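Putative silent information regulator 2 (PDB 5OL0) probably uses NAD to remove acetyl groups from lysine side chains of proteins, as a sirtuin that carries a bound zinc ion. Local coordinates at residues V38-G43 and T125-G130. Residues are numbered along the deposited sequence; the frame is centred on the assembly and turned at random.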
loop_
_atom_site.group_PDB
_atom_site.type_symbol
_atom_site.label_atom_id
_atom_site.label_comp_id
_atom_site.label_asym_id
_atom_site.label_seq_id
_atom_site.Cartn_x
_atom_site.Cartn_y
_atom_site.Cartn_z
ATOM N N VAL A 38 7.749 -6.472 2.403
ATOM C CA VAL A 38 7.085 -6.070 1.188
ATOM C C VAL A 38 6.343 -4.819 1.516
ATOM O O VAL A 38 5.575 -4.765 2.486
ATOM C CB VAL A 38 6.098 -7.151 0.688
ATOM C CG1 VAL A 38 5.437 -6.733 -0.665
ATOM C CG2 VAL A 38 6.812 -8.462 0.505
ATOM N N LEU A 39 6.566 -3.813 0.703
ATOM C CA LEU A 39 5.815 -2.552 0.721
ATOM C C LEU A 39 4.960 -2.393 -0.517
ATOM O O LEU A 39 5.421 -2.636 -1.648
ATOM C CB LEU A 39 6.787 -1.362 0.739
ATOM C CG LEU A 39 7.911 -1.454 1.749
ATOM C CD1 LEU A 39 8.727 -0.177 1.757
ATOM C CD2 LEU A 39 7.387 -1.717 3.155
ATOM N N VAL A 40 3.738 -1.899 -0.328
ATOM C CA VAL A 40 2.752 -1.892 -1.353
ATOM C C VAL A 40 2.137 -0.524 -1.485
ATOM O O VAL A 40 1.801 0.067 -0.485
ATOM C CB VAL A 40 1.629 -2.912 -1.027
ATOM C CG1 VAL A 40 0.695 -3.021 -2.219
ATOM C CG2 VAL A 40 2.189 -4.286 -0.741
ATOM N N GLY A 41 1.970 -0.023 -2.711
ATOM C CA GLY A 41 1.241 1.237 -2.944
ATOM C C GLY A 41 0.242 1.151 -4.095
ATOM O O GLY A 41 -0.036 0.077 -4.578
ATOM N N ALA A 42 -0.197 2.310 -4.607
ATOM C CA ALA A 42 -1.344 2.421 -5.507
ATOM C C ALA A 42 -1.111 1.653 -6.830
ATOM O O ALA A 42 -2.051 1.102 -7.398
ATOM C CB ALA A 42 -1.641 3.873 -5.806
ATOM N N GLY A 43 0.133 1.607 -7.278
ATOM C CA GLY A 43 0.481 0.853 -8.502
ATOM C C GLY A 43 0.085 -0.619 -8.505
ATOM O O GLY A 43 -0.243 -1.121 -9.559
ATOM N N THR A 125 1.395 -1.762 3.705
ATOM C CA THR A 125 0.707 -1.179 2.545
ATOM C C THR A 125 0.265 0.240 2.868
ATOM O O THR A 125 -0.166 0.538 3.951
ATOM C CB THR A 125 -0.504 -2.035 2.141
ATOM O OG1 THR A 125 -1.153 -1.475 1.002
ATOM C CG2 THR A 125 -1.554 -2.210 3.284
ATOM N N GLN A 126 0.424 1.130 1.933
ATOM C CA GLN A 126 -0.144 2.439 2.030
ATOM C C GLN A 126 -1.506 2.520 1.315
ATOM O O GLN A 126 -2.175 3.526 1.413
ATOM C CB GLN A 126 0.831 3.484 1.488
ATOM C CG GLN A 126 1.259 3.433 0.059
ATOM C CD GLN A 126 2.272 4.543 -0.232
ATOM O OE1 GLN A 126 2.069 5.685 0.105
ATOM N NE2 GLN A 126 3.313 4.214 -0.829
ATOM N N ASN A 127 -1.943 1.433 0.690
ATOM C CA ASN A 127 -3.248 1.387 0.059
ATOM C C ASN A 127 -4.343 1.253 1.139
ATOM O O ASN A 127 -4.126 0.715 2.272
ATOM C CB ASN A 127 -3.321 0.239 -0.941
ATOM C CG ASN A 127 -2.451 0.446 -2.150
ATOM O OD1 ASN A 127 -2.042 1.592 -2.472
ATOM N ND2 ASN A 127 -2.221 -0.658 -2.903
ATOM N N ILE A 128 -5.534 1.733 0.783
ATOM C CA ILE A 128 -6.664 1.691 1.714
ATOM C C ILE A 128 -7.736 0.784 1.176
ATOM O O ILE A 128 -8.886 0.880 1.573
ATOM C CB ILE A 128 -7.157 3.105 1.991
ATOM C CG1 ILE A 128 -7.717 3.813 0.730
ATOM C CG2 ILE A 128 -6.010 3.901 2.557
ATOM C CD1 ILE A 128 -8.101 5.265 1.007
ATOM N N ASP A 129 -7.344 -0.128 0.280
ATOM C CA ASP A 129 -8.316 -0.968 -0.409
ATOM C C ASP A 129 -8.558 -2.309 0.264
ATOM O O ASP A 129 -9.336 -3.078 -0.231
ATOM C CB ASP A 129 -7.930 -1.117 -1.889
ATOM C CG ASP A 129 -6.493 -1.675 -2.115
ATOM O OD1 ASP A 129 -6.003 -2.464 -1.262
ATOM O OD2 ASP A 129 -5.860 -1.317 -3.173
ATOM N N GLY A 130 -7.822 -2.644 1.327
ATOM C CA GLY A 130 -7.949 -3.951 1.967
ATOM C C GLY A 130 -7.630 -5.207 1.136
ATOM O O GLY A 130 -7.910 -6.346 1.557
#
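Gln126 N donates to Val40 O over 3.0 Å, a nearly straight bond (168° at the hydrogen) that continues the parallel pairing of Val40 with Thr125 to the ends of both strands. Beyond it the two backbones part, and the amide of Asn127 spans the gap: ND2 gives a weak, bent bond to Gly41 O at 2.8 Å. The CB of Asn127 already points toward segment 38-43, and chi1 of -68° sets CG beside the backbone N, from where ND2 meets that carbonyl. The loop is steadied from within by an ST turn, in which Thr125 OG1 accepts from Asn127 N at 3.0 Å. Because that hydroxyl also bonds to Glu132 OE2, threonine couples the strand end to the helix that follows.

Packing fills in around these bonds. Val40 and Thr125, both beta-branched and suited to a strand, share one face of the sheet, with Val40 CB 3.7 Å from Thr125 OG1; Val40 CG1 also reaches Asn127 ND2 at 3.8 Å. Across the contact, Gly41, having no side chain, brings its CA within 3.7 Å of Gln126 CG. Gln126 O bonds to His146 ND1, the probable proton acceptor. Strands 36-40 and 120-125 are neighbours in the parallel sheet of the Rossmann-like domain, and the loops after them, at its C-terminal edge, help form the probable NAD site, to which Gln126, Asn127, Ile128 and Asp129 probably belong.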